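PDB 1U02: trehalose-6-phosphate phosphatase-related protein from Thermoplasma acidophilum, which removes the phosphate from trehalose 6-phosphate in a magnesium-dependent reaction, releasing free trehalose. Local coordinates for residues Gly87-Ile92 / Leu113-His118; Tyr109-Ala114 / Ile151-Val156. All blocks are in the same frame, centred on the assembly; numbering follows the deposited sequence.

Interaction 1: Gly87-Ile92 / Leu113-His118; sequences GVFDRI and LAVLYH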
loop_
_atom_site.group_PDB
_atom_site.type_symbol
_atom_site.label_atom_id
_atom_site.label_comp_id
_atom_site.label_asym_id
_atom_site.label_seq_id
_atom_site.Cartn_x
_atom_site.Cartn_y
_atom_site.Cartn_z
ATOM N N GLY A 87 1.947 3.056 -20.665
ATOM C CA GLY A 87 1.229 2.489 -21.795
ATOM C C GLY A 87 0.968 1.002 -21.615
ATOM O O GLY A 87 -0.046 0.472 -22.078
ATOM N N VAL A 88 1.884 0.326 -20.931
ATOM C CA VAL A 88 1.769 -1.107 -20.693
ATOM C C VAL A 88 0.527 -1.470 -19.886
ATOM O O VAL A 88 -0.268 -2.313 -20.296
ATOM C CB VAL A 88 3.015 -1.644 -19.959
ATOM C CG1 VAL A 88 2.861 -3.133 -19.689
ATOM C CG2 VAL A 88 4.248 -1.390 -20.806
ATOM N N PHE A 89 0.354 -0.833 -18.737
ATOM C CA PHE A 89 -0.801 -1.138 -17.918
ATOM C C PHE A 89 -2.124 -0.764 -18.572
ATOM O O PHE A 89 -3.154 -1.367 -18.268
ATOM C CB PHE A 89 -0.626 -0.507 -16.542
ATOM C CG PHE A 89 0.381 -1.232 -15.709
ATOM C CD1 PHE A 89 0.084 -2.496 -15.202
ATOM C CD2 PHE A 89 1.653 -0.705 -15.498
ATOM C CE1 PHE A 89 1.045 -3.233 -14.498
ATOM C CE2 PHE A 89 2.620 -1.433 -14.794
ATOM C CZ PHE A 89 2.312 -2.700 -14.295
ATOM N N ASP A 90 -2.102 0.208 -19.481
ATOM C CA ASP A 90 -3.326 0.569 -20.194
ATOM C C ASP A 90 -3.701 -0.619 -21.080
ATOM O O ASP A 90 -4.862 -1.030 -21.132
ATOM C CB ASP A 90 -3.124 1.803 -21.081
ATOM C CG ASP A 90 -3.055 3.094 -20.285
ATOM O OD1 ASP A 90 -3.747 3.195 -19.247
ATOM O OD2 ASP A 90 -2.320 4.015 -20.709
ATOM N N ARG A 91 -2.705 -1.172 -21.770
ATOM C CA ARG A 91 -2.919 -2.309 -22.657
ATOM C C ARG A 91 -3.315 -3.562 -21.876
ATOM O O ARG A 91 -4.162 -4.339 -22.322
ATOM C CB ARG A 91 -1.658 -2.595 -23.485
ATOM C CG ARG A 91 -1.258 -1.453 -24.420
ATOM C CD ARG A 91 -0.397 -1.937 -25.599
ATOM N NE ARG A 91 0.954 -2.350 -25.216
ATOM C CZ ARG A 91 1.920 -1.518 -24.828
ATOM N NH1 ARG A 91 1.696 -0.209 -24.766
ATOM N NH2 ARG A 91 3.117 -1.994 -24.507
ATOM N N ILE A 92 -2.699 -3.760 -20.714
ATOM C CA ILE A 92 -3.014 -4.926 -19.894
ATOM C C ILE A 92 -4.484 -4.909 -19.495
ATOM O O ILE A 92 -5.168 -5.930 -19.573
ATOM C CB ILE A 92 -2.124 -4.973 -18.628
ATOM C CG1 ILE A 92 -0.682 -5.304 -19.035
ATOM C CG2 ILE A 92 -2.658 -6.014 -17.641
ATOM C CD1 ILE A 92 0.320 -5.218 -17.901
ATOM N N LEU A 113 -0.296 2.332 -12.829
ATOM C CA LEU A 113 0.891 1.478 -12.801
ATOM C C LEU A 113 0.656 0.099 -12.199
ATOM O O LEU A 113 1.579 -0.527 -11.672
ATOM C CB LEU A 113 2.036 2.180 -12.063
ATOM C CG LEU A 113 2.570 3.419 -12.804
ATOM C CD1 LEU A 113 3.596 4.158 -11.949
ATOM C CD2 LEU A 113 3.183 2.981 -14.136
ATOM N N ALA A 114 -0.576 -0.383 -12.289
ATOM C CA ALA A 114 -0.890 -1.707 -11.764
ATOM C C ALA A 114 -2.321 -2.089 -12.081
ATOM O O ALA A 114 -3.182 -1.226 -12.253
ATOM C CB ALA A 114 -0.675 -1.745 -10.243
ATOM N N VAL A 115 -2.556 -3.390 -12.185
ATOM C CA VAL A 115 -3.892 -3.921 -12.414
ATOM C C VAL A 115 -4.020 -5.011 -11.369
ATOM O O VAL A 115 -3.250 -5.975 -11.354
ATOM C CB VAL A 115 -4.071 -4.527 -13.819
ATOM C CG1 VAL A 115 -5.487 -5.085 -13.953
ATOM C CG2 VAL A 115 -3.828 -3.457 -14.879
ATOM N N LEU A 116 -4.987 -4.838 -10.481
ATOM C CA LEU A 116 -5.207 -5.777 -9.399
ATOM C C LEU A 116 -6.418 -6.662 -9.677
ATOM O O LEU A 116 -7.510 -6.166 -9.962
ATOM C CB LEU A 116 -5.384 -4.988 -8.094
ATOM C CG LEU A 116 -5.533 -5.710 -6.751
ATOM C CD1 LEU A 116 -5.142 -4.764 -5.618
ATOM C CD2 LEU A 116 -6.962 -6.184 -6.586
ATOM N N TYR A 117 -6.208 -7.972 -9.617
ATOM C CA TYR A 117 -7.279 -8.930 -9.842
ATOM C C TYR A 117 -7.692 -9.462 -8.472
ATOM O O TYR A 117 -6.874 -10.050 -7.757
ATOM C CB TYR A 117 -6.783 -10.070 -10.742
ATOM C CG TYR A 117 -6.290 -9.592 -12.092
ATOM C CD1 TYR A 117 -7.148 -9.521 -13.191
ATOM C CD2 TYR A 117 -4.980 -9.153 -12.254
ATOM C CE1 TYR A 117 -6.710 -9.019 -14.421
ATOM C CE2 TYR A 117 -4.529 -8.651 -13.472
ATOM C CZ TYR A 117 -5.394 -8.584 -14.550
ATOM O OH TYR A 117 -4.938 -8.081 -15.747
ATOM N N HIS A 118 -8.949 -9.228 -8.097
ATOM C CA HIS A 118 -9.449 -9.685 -6.804
ATOM C C HIS A 118 -10.285 -10.938 -7.025
ATOM O O HIS A 118 -11.299 -10.909 -7.726
ATOM C CB HIS A 118 -10.303 -8.600 -6.138
ATOM C CG HIS A 118 -10.435 -8.757 -4.652
ATOM N ND1 HIS A 118 -10.848 -9.931 -4.057
ATOM C CD2 HIS A 118 -10.189 -7.890 -3.640
ATOM C CE1 HIS A 118 -10.847 -9.782 -2.742
ATOM N NE2 HIS A 118 -10.450 -8.552 -2.464
#

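Interaction 2: Tyr109-Ala114 / Ile151-Val156; sequences YRKNLA and IIELRV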
loop_
_atom_site.group_PDB
_atom_site.type_symbol
_atom_site.label_atom_id
_atom_site.label_comp_id
_atom_site.label_asym_id
_atom_site.label_seq_id
_atom_site.Cartn_x
_atom_site.Cartn_y
_atom_site.Cartn_z
ATOM N N TYR A 109 -9.330 -4.097 -10.726
ATOM C CA TYR A 109 -9.130 -2.710 -10.339
ATOM C C TYR A 109 -7.980 -2.136 -11.147
ATOM O O TYR A 109 -6.825 -2.526 -10.977
ATOM C CB TYR A 109 -8.829 -2.632 -8.846
ATOM C CG TYR A 109 -9.967 -3.147 -7.996
ATOM C CD1 TYR A 109 -10.957 -2.287 -7.527
ATOM C CD2 TYR A 109 -10.054 -4.495 -7.662
ATOM C CE1 TYR A 109 -12.010 -2.758 -6.736
ATOM C CE2 TYR A 109 -11.101 -4.978 -6.871
ATOM C CZ TYR A 109 -12.073 -4.105 -6.412
ATOM O OH TYR A 109 -13.107 -4.581 -5.625
ATOM N N ARG A 110 -8.317 -1.209 -12.034
ATOM C CA ARG A 110 -7.344 -0.573 -12.902
ATOM C C ARG A 110 -6.662 0.621 -12.256
ATOM O O ARG A 110 -7.311 1.443 -11.615
ATOM C CB ARG A 110 -8.027 -0.123 -14.196
ATOM C CG ARG A 110 -7.122 0.630 -15.147
ATOM C CD ARG A 110 -7.914 1.145 -16.334
ATOM N NE ARG A 110 -7.055 1.707 -17.370
ATOM C CZ ARG A 110 -7.489 2.110 -18.561
ATOM N NH1 ARG A 110 -8.778 2.014 -18.866
ATOM N NH2 ARG A 110 -6.634 2.607 -19.447
ATOM N N LYS A 111 -5.346 0.705 -12.432
ATOM C CA LYS A 111 -4.557 1.816 -11.907
ATOM C C LYS A 111 -3.505 2.141 -12.966
ATOM O O LYS A 111 -3.194 1.298 -13.804
ATOM C CB LYS A 111 -3.902 1.422 -10.583
ATOM C CG LYS A 111 -4.945 1.008 -9.557
ATOM C CD LYS A 111 -4.373 0.431 -8.296
ATOM C CE LYS A 111 -5.511 -0.145 -7.460
ATOM N NZ LYS A 111 -5.108 -0.468 -6.078
ATOM N N ASN A 112 -2.958 3.351 -12.939
ATOM C CA ASN A 112 -1.966 3.727 -13.941
ATOM C C ASN A 112 -0.728 2.834 -13.982
ATOM O O ASN A 112 -0.167 2.602 -15.056
ATOM C CB ASN A 112 -1.536 5.184 -13.752
ATOM C CG ASN A 112 -2.671 6.155 -13.989
ATOM O OD1 ASN A 112 -3.519 5.927 -14.848
ATOM N ND2 ASN A 112 -2.685 7.251 -13.240
ATOM N N LEU A 113 -0.296 2.332 -12.829
ATOM C CA LEU A 113 0.891 1.478 -12.801
ATOM C C LEU A 113 0.656 0.099 -12.199
ATOM O O LEU A 113 1.579 -0.527 -11.672
ATOM C CB LEU A 113 2.036 2.180 -12.063
ATOM C CG LEU A 113 2.570 3.419 -12.804
ATOM C CD1 LEU A 113 3.596 4.158 -11.949
ATOM C CD2 LEU A 113 3.183 2.981 -14.136
ATOM N N ALA A 114 -0.576 -0.383 -12.289
ATOM C CA ALA A 114 -0.890 -1.707 -11.764
ATOM C C ALA A 114 -2.321 -2.089 -12.081
ATOM O O ALA A 114 -3.182 -1.226 -12.253
ATOM C CB ALA A 114 -0.675 -1.745 -10.243
ATOM N N ILE A 151 -5.823 -11.954 -3.694
ATOM C CA ILE A 151 -5.335 -10.968 -4.648
ATOM C C ILE A 151 -4.143 -11.385 -5.498
ATOM O O ILE A 151 -3.231 -12.054 -5.022
ATOM C CB ILE A 151 -4.902 -9.678 -3.908
ATOM C CG1 ILE A 151 -6.109 -9.038 -3.228
ATOM C CG2 ILE A 151 -4.250 -8.703 -4.877
ATOM C CD1 ILE A 151 -7.158 -8.620 -4.194
ATOM N N ILE A 152 -4.167 -10.969 -6.759
ATOM C CA ILE A 152 -3.071 -11.197 -7.685
ATOM C C ILE A 152 -2.928 -9.856 -8.402
ATOM O O ILE A 152 -3.869 -9.375 -9.028
ATOM C CB ILE A 152 -3.372 -12.304 -8.719
ATOM C CG1 ILE A 152 -3.609 -13.640 -8.005
ATOM C CG2 ILE A 152 -2.185 -12.441 -9.679
ATOM C CD1 ILE A 152 -3.880 -14.796 -8.949
ATOM N N GLU A 153 -1.756 -9.245 -8.296
ATOM C CA GLU A 153 -1.555 -7.946 -8.915
ATOM C C GLU A 153 -0.366 -7.899 -9.856
ATOM O O GLU A 153 0.696 -8.454 -9.563
ATOM C CB GLU A 153 -1.370 -6.871 -7.830
ATOM C CG GLU A 153 -1.283 -5.444 -8.374
ATOM C CD GLU A 153 -1.111 -4.383 -7.288
ATOM O OE1 GLU A 153 -0.020 -4.300 -6.686
ATOM O OE2 GLU A 153 -2.071 -3.627 -7.037
ATOM N N LEU A 154 -0.566 -7.247 -10.998
ATOM C CA LEU A 154 0.493 -7.053 -11.977
ATOM C C LEU A 154 1.029 -5.671 -11.668
ATOM O O LEU A 154 0.262 -4.713 -11.561
ATOM C CB LEU A 154 -0.060 -7.091 -13.401
ATOM C CG LEU A 154 -0.581 -8.463 -13.822
ATOM C CD1 LEU A 154 -1.062 -8.409 -15.270
ATOM C CD2 LEU A 154 0.535 -9.493 -13.663
ATOM N N ARG A 155 2.343 -5.560 -11.522
ATOM C CA ARG A 155 2.930 -4.280 -11.178
ATOM C C ARG A 155 4.292 -4.064 -11.829
ATOM O O ARG A 155 4.778 -4.917 -12.576
ATOM C CB ARG A 155 3.045 -4.187 -9.654
ATOM C CG ARG A 155 3.903 -5.282 -9.045
ATOM C CD ARG A 155 3.818 -5.334 -7.521
ATOM N NE ARG A 155 4.920 -6.124 -6.971
ATOM C CZ ARG A 155 5.090 -6.407 -5.682
ATOM N NH1 ARG A 155 4.223 -5.972 -4.778
ATOM N NH2 ARG A 155 6.147 -7.113 -5.296
ATOM N N VAL A 156 4.897 -2.914 -11.547
ATOM C CA VAL A 156 6.211 -2.582 -12.094
ATOM C C VAL A 156 7.269 -3.495 -11.467
ATOM O O VAL A 156 7.337 -3.638 -10.248
ATOM C CB VAL A 156 6.575 -1.100 -11.805
ATOM C CG1 VAL A 156 8.018 -0.823 -12.223
ATOM C CG2 VAL A 156 5.629 -0.178 -12.558
HETATM O O HOH W 1 -2.653 -1.567 -5.666
HETATM O O HOH W 2 3.627 -0.805 -9.949
#

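Interaction 1: Gly87-Ile92 / Leu113-His118
F89 lays one face of its ring flat over the peptide link between L113 and A114. L113 C and A114 N both sit over the ring centre, 3.5 Å and 3.6 Å above its plane, and F89 CE2 comes within 3.4 Å of L113 O. With CG beside its own backbone N (chi1 -74°), the ring reaches from helix 86-96 to the start of strand 114-118. V115 meets the same ring at its edge, CG2 lying 4.0 Å from F89 CD1, while L113 CD2 lies 4.2 Å from F89 CD2. Further along the helix, I92 continues the seam: its CG2 rests 3.9 Å from V115 CG2 and 3.6 Å from Y117 OH, the tyrosine side chain running at about a right angle to the isoleucine. The helix thus packs on one face of the small antiparallel sheet, an alpha/beta unit apart from the HAD core sheet and consistent with the cap domain of this family. Between the two segments the contact is apolar, plus the ring on the peptide, with no direct hydrogen bond; just beyond, the Y117 OH to T96 OG1 hydrogen bond adds a polar tie between the same helix and the sheet face carrying V115 and Y117.

Interaction 2: Tyr109-Ala114 / Ile151-Val156
E153 sets its carboxylate beside the A114 methyl, OE2 lying 4.0 Å from A114 CB. Its CG is anti to the backbone N (chi1 -175°) and the chain stays extended, which carries the carboxylate there. K111 NZ and E153 OE2 remain 4.5 Å apart, too far for a salt bridge. A water fills the gap, accepting from K111 NZ at 2.7 Å and donating to E153 OE2 at 2.5 Å. K111 is stretched out as well; its ammonium forms a salt bridge with E51, linking this sheet, consistent with the cap domain of a HAD-type phosphatase, to helix 49-55. The K111 side chain lies about 7 Å from that of the magnesium ligand D9, consistent with a place at the edge of the active-site cleft. At the other end of the contact, L113 and V156 touch through CD2 and CG2, and a second water links their backbones, donating to L113 O at 2.7 Å and accepting from V156 N at 2.9 Å. Between the two waters, A114 CA approaches L154 O at 3.2 Å in a CA-H...O contact, bent to 128° at the hydrogen. The type I turn from K111 to A114 leads from strand 107-111 into strand 114-118, which lies between 107-111 and 151-155. On the sheet side taken by L154, helices 86-96 and 127-141 pack, through I92 and I134 among others, while R155 pairs with E144 of the outer strand 144-147.

How the interactions relate
From the N terminus, helix 86-96 comes first, and interaction 1 closes the loop that runs through helix 99-102 and strand 107-111 back to 113-118. Interaction 2 opens within that loop, at 109-114, and closes at 151-156 after helix 127-141 and strand 144-147, so the two loops overlap rather than nest. L113 and A114 belong to both. Strand 114-118 joins the contacts: backbone hydrogen bonds run from Y117 N to I152 O and from Y109 N to L116 O, and F89 CE1 also packs on L154 O. Together they tie helix 86-96, hairpin 107-118 and strand 151-155 into one helix-covered antiparallel sheet, separate from the mixed sheet whose strand 3-7 ends at D7, with D9 just beyond.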